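PDB 4EH1: flavohemoprotein from Vibrio cholerae O1 biovar El Tor, which probably detoxifies nitric oxide, using oxygen and NAD(P)H to convert it to nitrate, with a reductase domain that carries FAD. Local coordinates for residues Leu32-Val44 with Val99-Val111. Numbering follows the deposited sequence.
With SO4 (sulfate ion), chain E.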
ATOM      1  N   LEU A  32       1.401   4.255  23.950  1.00 36.14           N
ATOM      2  CA  LEU A  32       1.795   3.300  24.975  1.00 39.99           C
ATOM      3  C   LEU A  32       2.822   2.267  24.462  1.00 40.22           C
ATOM      4  O   LEU A  32       2.751   1.806  23.313  1.00 37.94           O
ATOM      5  CB  LEU A  32       0.550   2.605  25.559  1.00 36.37           C
ATOM      6  CG  LEU A  32      -0.405   3.518  26.346  1.00 41.06           C
ATOM      7  CD1 LEU A  32      -1.675   2.781  26.701  1.00 38.90           C
ATOM      8  CD2 LEU A  32       0.247   4.052  27.618  1.00 41.82           C
ATOM      9  N   ASP A  33       3.779   1.925  25.323  1.00 38.86           N
ATOM     10  CA  ASP A  33       4.736   0.845  25.078  1.00 42.23           C
ATOM     11  C   ASP A  33       3.984  -0.502  24.978  1.00 36.34           C
ATOM     12  O   ASP A  33       2.835  -0.620  25.400  1.00 35.04           O
ATOM     13  CB  ASP A  33       5.758   0.835  26.237  1.00 53.77           C
ATOM     14  CG  ASP A  33       6.966  -0.110  26.009  1.00 63.54           C
ATOM     15  OD1 ASP A  33       7.308  -0.463  24.844  1.00 51.84           O
ATOM     16  OD2 ASP A  33       7.599  -0.476  27.037  1.00 64.95           O
ATOM     17  N   TYR A  34       4.618  -1.514  24.411  1.00 30.76           N
ATOM     18  CA  TYR A  34       4.039  -2.844  24.426  1.00 31.27           C
ATOM     19  C   TYR A  34       5.132  -3.885  24.271  1.00 35.81           C
ATOM     20  O   TYR A  34       6.275  -3.553  23.940  1.00 35.40           O
ATOM     21  CB  TYR A  34       3.013  -3.005  23.284  1.00 26.90           C
ATOM     22  CG  TYR A  34       3.591  -2.803  21.903  1.00 32.14           C
ATOM     23  CD1 TYR A  34       4.081  -3.881  21.161  1.00 29.88           C
ATOM     24  CD2 TYR A  34       3.663  -1.526  21.344  1.00 31.04           C
ATOM     25  CE1 TYR A  34       4.609  -3.691  19.890  1.00 28.95           C
ATOM     26  CE2 TYR A  34       4.171  -1.327  20.095  1.00 28.13           C
ATOM     27  CZ  TYR A  34       4.641  -2.412  19.362  1.00 30.19           C
ATOM     28  OH  TYR A  34       5.191  -2.204  18.127  1.00 30.02           O
ATOM     29  N   GLN A  35       4.761  -5.144  24.484  1.00 30.55           N
ATOM     30  CA  GLN A  35       5.635  -6.277  24.225  1.00 37.70           C
ATOM     31  C   GLN A  35       5.349  -6.875  22.817  1.00 27.06           C
ATOM     32  O   GLN A  35       4.182  -7.003  22.419  1.00 29.50           O
ATOM     33  CB  GLN A  35       5.455  -7.323  25.334  1.00 35.30           C
ATOM     34  CG  GLN A  35       5.784  -6.809  26.766  1.00 38.59           C
ATOM     35  CD  GLN A  35       7.156  -6.186  26.851  1.00 46.34           C
ATOM     36  OE1 GLN A  35       8.166  -6.869  26.693  1.00 50.58           O
ATOM     37  NE2 GLN A  35       7.206  -4.872  27.077  1.00 46.09           N
ATOM     38  N   PRO A  36       6.414  -7.217  22.057  1.00 27.91           N
ATOM     39  CA  PRO A  36       6.229  -7.716  20.682  1.00 25.12           C
ATOM     40  C   PRO A  36       5.451  -9.024  20.751  1.00 26.82           C
ATOM     41  O   PRO A  36       5.851  -9.948  21.485  1.00 27.59           O
ATOM     42  CB  PRO A  36       7.662  -7.963  20.194  1.00 32.65           C
ATOM     43  CG  PRO A  36       8.459  -8.190  21.434  1.00 27.45           C
ATOM     44  CD  PRO A  36       7.819  -7.316  22.497  1.00 29.51           C
ATOM     45  N   GLY A  37       4.319  -9.069  20.052  1.00 22.99           N
ATOM     46  CA  GLY A  37       3.387 -10.173  20.168  1.00 27.17           C
ATOM     47  C   GLY A  37       2.012  -9.682  20.567  1.00 24.56           C
ATOM     48  O   GLY A  37       1.004 -10.321  20.265  1.00 25.84           O
ATOM     49  N   GLN A  38       1.951  -8.527  21.235  1.00 27.19           N
ATOM     50  CA  GLN A  38       0.661  -7.989  21.695  1.00 24.03           C
ATOM     51  C   GLN A  38      -0.116  -7.329  20.566  1.00 31.66           C
ATOM     52  O   GLN A  38       0.433  -7.105  19.471  1.00 30.17           O
ATOM     53  CB  GLN A  38       0.817  -7.039  22.872  1.00 23.37           C
ATOM     54  CG  GLN A  38       1.371  -7.717  24.091  1.00 29.86           C
ATOM     55  CD  GLN A  38       1.358  -6.816  25.287  1.00 34.45           C
ATOM     56  OE1 GLN A  38       1.957  -5.736  25.279  1.00 35.92           O
ATOM     57  NE2 GLN A  38       0.672  -7.244  26.329  1.00 29.81           N
ATOM     58  N   TYR A  39      -1.391  -7.041  20.819  1.00 24.89           N
ATOM     59  CA  TYR A  39      -2.273  -6.476  19.773  1.00 24.68           C
ATOM     60  C   TYR A  39      -2.988  -5.238  20.289  1.00 28.18           C
ATOM     61  O   TYR A  39      -3.148  -5.066  21.500  1.00 27.35           O
ATOM     62  CB  TYR A  39      -3.334  -7.508  19.305  1.00 29.96           C
ATOM     63  CG  TYR A  39      -4.130  -8.081  20.456  1.00 29.57           C
ATOM     64  CD1 TYR A  39      -3.742  -9.255  21.071  1.00 32.87           C
ATOM     65  CD2 TYR A  39      -5.233  -7.400  20.972  1.00 26.32           C
ATOM     66  CE1 TYR A  39      -4.446  -9.758  22.175  1.00 35.94           C
ATOM     67  CE2 TYR A  39      -5.935  -7.884  22.053  1.00 28.30           C
ATOM     68  CZ  TYR A  39      -5.538  -9.060  22.654  1.00 34.93           C
ATOM     69  OH  TYR A  39      -6.254  -9.539  23.718  1.00 40.03           O
ATOM     70  N   ILE A  40      -3.418  -4.387  19.368  1.00 29.45           N
ATOM     71  CA  ILE A  40      -4.294  -3.292  19.725  1.00 30.27           C
ATOM     72  C   ILE A  40      -5.681  -3.625  19.210  1.00 31.40           C
ATOM     73  O   ILE A  40      -5.903  -4.682  18.598  1.00 27.59           O
ATOM     74  CB  ILE A  40      -3.790  -1.896  19.198  1.00 26.17           C
ATOM     75  CG1 ILE A  40      -3.388  -1.939  17.714  1.00 32.83           C
ATOM     76  CG2 ILE A  40      -2.563  -1.452  19.957  1.00 28.19           C
ATOM     77  CD1 ILE A  40      -4.538  -1.805  16.755  1.00 34.04           C
ATOM     78  N   GLY A  41      -6.612  -2.723  19.478  1.00 29.12           N
ATOM     79  CA  GLY A  41      -7.969  -2.840  18.993  1.00 23.22           C
ATOM     80  C   GLY A  41      -8.276  -1.736  17.998  1.00 29.72           C
ATOM     81  O   GLY A  41      -7.881  -0.578  18.193  1.00 27.76           O
ATOM     82  N   ILE A  42      -8.968  -2.080  16.922  1.00 30.76           N
ATOM     83  CA  ILE A  42      -9.420  -1.076  15.975  1.00 32.73           C
ATOM     84  C   ILE A  42     -10.950  -1.049  15.970  1.00 38.79           C
ATOM     85  O   ILE A  42     -11.591  -2.097  15.947  1.00 32.64           O
ATOM     86  CB  ILE A  42      -8.925  -1.378  14.551  1.00 33.33           C
ATOM     87  CG1 ILE A  42      -7.384  -1.298  14.476  1.00 35.55           C
ATOM     88  CG2 ILE A  42      -9.553  -0.413  13.541  1.00 29.89           C
ATOM     89  CD1 ILE A  42      -6.817   0.127  14.589  1.00 37.87           C
ATOM     90  N   GLU A  43     -11.534   0.146  15.975  1.00 29.58           N
ATOM     91  CA  GLU A  43     -12.980   0.272  15.944  1.00 31.58           C
ATOM     92  C   GLU A  43     -13.430   1.203  14.835  1.00 35.49           C
ATOM     93  O   GLU A  43     -12.937   2.326  14.699  1.00 36.41           O
ATOM     94  CB  GLU A  43     -13.501   0.769  17.289  1.00 32.81           C
ATOM     95  CG  GLU A  43     -14.824   1.479  17.241  1.00 54.51           C
ATOM     96  CD  GLU A  43     -15.174   2.082  18.604  1.00 64.68           C
ATOM     97  OE1 GLU A  43     -15.188   1.322  19.599  1.00 61.66           O
ATOM     98  OE2 GLU A  43     -15.409   3.314  18.688  1.00 70.92           O
ATOM     99  N   VAL A  44     -14.375   0.729  14.037  1.00 35.66           N
ATOM    100  CA  VAL A  44     -14.891   1.532  12.941  1.00 39.23           C
ATOM    101  C   VAL A  44     -16.373   1.330  12.828  1.00 41.71           C
ATOM    102  O   VAL A  44     -16.950   0.502  13.533  1.00 40.44           O
ATOM    103  CB  VAL A  44     -14.260   1.127  11.599  1.00 48.09           C
ATOM    104  CG1 VAL A  44     -12.805   1.608  11.520  1.00 48.26           C
ATOM    105  CG2 VAL A  44     -14.339  -0.391  11.404  1.00 39.39           C
ATOM    106  N   VAL A  99      -9.130   6.557  12.654  1.00 41.98           N
ATOM    107  CA  VAL A  99      -9.823   5.422  13.242  1.00 38.32           C
ATOM    108  C   VAL A  99      -9.720   5.528  14.731  1.00 33.27           C
ATOM    109  O   VAL A  99      -8.954   6.315  15.227  1.00 36.46           O
ATOM    110  CB  VAL A  99      -9.180   4.065  12.865  1.00 42.43           C
ATOM    111  CG1 VAL A  99      -9.187   3.854  11.358  1.00 37.86           C
ATOM    112  CG2 VAL A  99      -7.777   3.964  13.433  1.00 35.67           C
ATOM    113  N   LYS A 100     -10.497   4.726  15.448  1.00 33.42           N
ATOM    114  CA  LYS A 100     -10.419   4.716  16.894  1.00 36.29           C
ATOM    115  C   LYS A 100      -9.660   3.473  17.309  1.00 37.99           C
ATOM    116  O   LYS A 100      -9.941   2.369  16.822  1.00 33.95           O
ATOM    117  CB  LYS A 100     -11.813   4.697  17.479  1.00 46.38           C
ATOM    118  CG  LYS A 100     -12.717   5.765  16.898  1.00 64.58           C
ATOM    119  CD  LYS A 100     -12.267   7.161  17.295  1.00 74.60           C
ATOM    120  CE  LYS A 100     -12.695   8.187  16.261  1.00 82.24           C
ATOM    121  NZ  LYS A 100     -12.391   9.580  16.703  1.00 85.98           N
ATOM    122  N   LEU A 101      -8.710   3.655  18.214  1.00 29.12           N
ATOM    123  CA  LEU A 101      -7.739   2.626  18.543  1.00 38.54           C
ATOM    124  C   LEU A 101      -7.646   2.368  20.048  1.00 39.59           C
ATOM    125  O   LEU A 101      -7.534   3.306  20.835  1.00 42.11           O
ATOM    126  CB  LEU A 101      -6.359   3.047  18.037  1.00 36.70           C
ATOM    127  CG  LEU A 101      -5.242   2.023  18.216  1.00 43.77           C
ATOM    128  CD1 LEU A 101      -4.273   2.093  17.055  1.00 25.69           C
ATOM    129  CD2 LEU A 101      -4.492   2.257  19.551  1.00 51.62           C
ATOM    130  N   TYR A 102      -7.624   1.092  20.426  1.00 34.22           N
ATOM    131  CA  TYR A 102      -7.565   0.703  21.825  1.00 36.46           C
ATOM    132  C   TYR A 102      -6.180   0.210  22.118  1.00 36.02           C
ATOM    133  O   TYR A 102      -5.531  -0.329  21.249  1.00 36.73           O
ATOM    134  CB  TYR A 102      -8.570  -0.398  22.123  1.00 28.98           C
ATOM    135  CG  TYR A 102      -9.966   0.113  22.086  1.00 39.26           C
ATOM    136  CD1 TYR A 102     -10.650   0.228  20.876  1.00 38.79           C
ATOM    137  CD2 TYR A 102     -10.611   0.506  23.253  1.00 37.51           C
ATOM    138  CE1 TYR A 102     -11.964   0.713  20.831  1.00 38.79           C
ATOM    139  CE2 TYR A 102     -11.927   0.981  23.220  1.00 41.61           C
ATOM    140  CZ  TYR A 102     -12.591   1.084  22.000  1.00 40.11           C
ATOM    141  OH  TYR A 102     -13.888   1.547  21.955  1.00 40.48           O
ATOM    142  N   ALA A 103      -5.770   0.386  23.365  1.00 34.74           N
ATOM    143  CA  ALA A 103      -4.395   0.247  23.824  1.00 33.71           C
ATOM    144  C   ALA A 103      -3.917  -1.180  23.754  1.00 33.98           C
ATOM    145  O   ALA A 103      -4.713  -2.096  23.807  1.00 35.52           O
ATOM    146  CB  ALA A 103      -4.321   0.736  25.275  1.00 42.07           C
ATOM    147  N   PRO A 104      -2.599  -1.383  23.688  1.00 37.66           N
ATOM    148  CA  PRO A 104      -2.062  -2.741  23.566  1.00 34.49           C
ATOM    149  C   PRO A 104      -2.433  -3.681  24.711  1.00 37.66           C
ATOM    150  O   PRO A 104      -2.472  -3.271  25.860  1.00 36.14           O
ATOM    151  CB  PRO A 104      -0.538  -2.513  23.529  1.00 38.50           C
ATOM    152  CG  PRO A 104      -0.386  -1.124  22.956  1.00 39.56           C
ATOM    153  CD  PRO A 104      -1.539  -0.360  23.585  1.00 40.68           C
ATOM    154  N   ALA A 105      -2.675  -4.947  24.375  1.00 44.31           N
ATOM    155  CA  ALA A 105      -3.042  -5.982  25.346  1.00 39.84           C
ATOM    156  C   ALA A 105      -2.605  -7.350  24.813  1.00 34.77           C
ATOM    157  O   ALA A 105      -2.096  -7.459  23.691  1.00 29.84           O
ATOM    158  CB  ALA A 105      -4.578  -5.971  25.606  1.00 32.60           C
ATOM    159  N   GLY A 106      -2.806  -8.388  25.612  1.00 30.42           N
ATOM    160  CA  GLY A 106      -2.555  -9.744  25.164  1.00 35.50           C
ATOM    161  C   GLY A 106      -1.468 -10.421  25.973  1.00 38.41           C
ATOM    162  O   GLY A 106      -0.525  -9.782  26.416  1.00 33.28           O
ATOM    163  N   ASP A 107      -1.608 -11.730  26.130  1.00 43.39           N
ATOM    164  CA  ASP A 107      -0.735 -12.524  26.973  1.00 45.35           C
ATOM    165  C   ASP A 107       0.314 -13.229  26.157  1.00 39.72           C
ATOM    166  O   ASP A 107       1.143 -13.939  26.695  1.00 37.37           O
ATOM    167  CB  ASP A 107      -1.559 -13.560  27.722  1.00 54.06           C
ATOM    168  CG  ASP A 107      -2.480 -12.928  28.739  1.00 71.45           C
ATOM    169  OD1 ASP A 107      -2.023 -11.986  29.442  1.00 71.53           O
ATOM    170  OD2 ASP A 107      -3.659 -13.357  28.818  1.00 81.39           O
ATOM    171  N   PHE A 108       0.260 -13.054  24.842  1.00 36.22           N
ATOM    172  CA  PHE A 108       1.255 -13.671  23.993  1.00 32.37           C
ATOM    173  C   PHE A 108       2.303 -12.630  23.597  1.00 31.98           C
ATOM    174  O   PHE A 108       1.992 -11.641  22.934  1.00 32.60           O
ATOM    175  CB  PHE A 108       0.591 -14.330  22.777  1.00 28.64           C
ATOM    176  CG  PHE A 108       1.562 -14.733  21.711  1.00 33.38           C
ATOM    177  CD1 PHE A 108       2.197 -15.967  21.766  1.00 30.96           C
ATOM    178  CD2 PHE A 108       1.865 -13.864  20.672  1.00 29.69           C
ATOM    179  CE1 PHE A 108       3.085 -16.340  20.778  1.00 30.62           C
ATOM    180  CE2 PHE A 108       2.755 -14.213  19.693  1.00 27.68           C
ATOM    181  CZ  PHE A 108       3.362 -15.464  19.736  1.00 32.67           C
ATOM    182  N   PHE A 109       3.540 -12.845  24.028  1.00 30.40           N
ATOM    183  CA  PHE A 109       4.638 -11.950  23.653  1.00 32.41           C
ATOM    184  C   PHE A 109       5.990 -12.541  23.954  1.00 29.76           C
ATOM    185  O   PHE A 109       6.133 -13.411  24.796  1.00 30.00           O
ATOM    186  CB  PHE A 109       4.526 -10.572  24.316  1.00 27.78           C
ATOM    187  CG  PHE A 109       4.339 -10.622  25.818  1.00 35.84           C
ATOM    188  CD1 PHE A 109       5.430 -10.633  26.674  1.00 35.18           C
ATOM    189  CD2 PHE A 109       3.068 -10.633  26.368  1.00 37.71           C
ATOM    190  CE1 PHE A 109       5.249 -10.667  28.052  1.00 34.66           C
ATOM    191  CE2 PHE A 109       2.883 -10.677  27.731  1.00 41.40           C
ATOM    192  CZ  PHE A 109       3.969 -10.699  28.577  1.00 40.44           C
ATOM    193  N   TYR A 110       6.992 -12.052  23.244  1.00 27.64           N
ATOM    194  CA  TYR A 110       8.317 -12.580  23.405  1.00 24.79           C
ATOM    195  C   TYR A 110       8.883 -12.191  24.781  1.00 29.92           C
ATOM    196  O   TYR A 110       8.793 -11.038  25.211  1.00 31.84           O
ATOM    197  CB  TYR A 110       9.225 -12.060  22.299  1.00 21.99           C
ATOM    198  CG  TYR A 110      10.638 -12.494  22.507  1.00 27.96           C
ATOM    199  CD1 TYR A 110      11.032 -13.765  22.146  1.00 28.17           C
ATOM    200  CD2 TYR A 110      11.564 -11.655  23.101  1.00 29.70           C
ATOM    201  CE1 TYR A 110      12.284 -14.198  22.344  1.00 32.71           C
ATOM    202  CE2 TYR A 110      12.862 -12.082  23.303  1.00 38.43           C
ATOM    203  CZ  TYR A 110      13.211 -13.370  22.917  1.00 38.57           C
ATOM    204  OH  TYR A 110      14.490 -13.865  23.081  1.00 38.05           O
ATOM    205  N   VAL A 111       9.488 -13.152  25.463  1.00 28.61           N
ATOM    206  CA  VAL A 111      10.193 -12.840  26.711  1.00 29.27           C
ATOM    207  C   VAL A 111      11.629 -13.340  26.579  1.00 34.03           C
ATOM    208  O   VAL A 111      11.856 -14.500  26.203  1.00 34.48           O
ATOM    209  CB  VAL A 111       9.513 -13.472  27.911  1.00 36.59           C
ATOM    210  CG1 VAL A 111      10.394 -13.337  29.166  1.00 37.76           C
ATOM    211  CG2 VAL A 111       8.141 -12.841  28.119  1.00 28.28           C
TER
HETATM  212  S   SO4 E 303      -8.130   2.377  25.723  1.00 70.21           S
HETATM  213  O1  SO4 E 303      -9.565   2.507  25.986  1.00 71.87           O
HETATM  214  O2  SO4 E 303      -7.402   3.410  26.431  1.00 76.16           O
HETATM  215  O3  SO4 E 303      -7.640   1.064  26.139  1.00 66.71           O
HETATM  216  O4  SO4 E 303      -7.829   2.580  24.314  1.00 80.08           O
HETATM  217  O   HOH W   1       8.985  -9.398  27.238  1.00 38.46           O
HETATM  218  O   HOH W   2     -13.311   4.700  13.657  1.00 56.14           O
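The ring of Tyr39 takes the carbonyl O of Ala105 over one face, while Phe109 receives Gln35 CG over a face in a CH-pi contact, 4.2 Å from CG to the ring centroid. Tyr102 is met at its edge instead, by Gly41 O and Glu43 CB lying in the ring plane, and Phe108 has Gly37 O at its edge. Tyr39 and Tyr102 sit on antiparallel neighbours, strands 39-44 and 99-105, in the FAD-binding beta-barrel of this C-terminal reductase part, of the ferredoxin-reductase family; Phe108 and Phe109 follow in the loop. Tyr39 touches the bound FAD. Paired backbone bonds join Tyr39 with Ala105 and Gly41 with Tyr102, and a beta bulge between them shifts the register by one residue.

On the sheet face bearing Tyr102, its hydroxyl donates to Glu43 OE1 (OH to OE1 2.7 Å) from above the carboxylate plane. Glu43 reaches it because CG stands anti to the backbone N (chi1 155°) and the chain is extended; OE1 also forms a salt bridge with Arg52. On the reverse face, Leu101 CD1 packs against Ile40 CD1 and Ile42 CD1, over which Ile70 of strand 68-73 closes. Pro104 wedges its ring against Tyr34 CB and Ile40 CG2.

Just before strand 39-44, the type II turn Gln35-Gln38 holds the segment leading from strand 99-105 toward the NAD-binding domain, whose helix 126-138 packs on Pro36 and Tyr110. Tyr110 N donates to Pro36 O. The Gln38 amide is fixed at both ends: OE1 accepts from Gln35 N at 3.0 Å, and NE2 donates almost straight (172°) to an in-plane lone pair of Gly106 O, 2.8 Å from NE2.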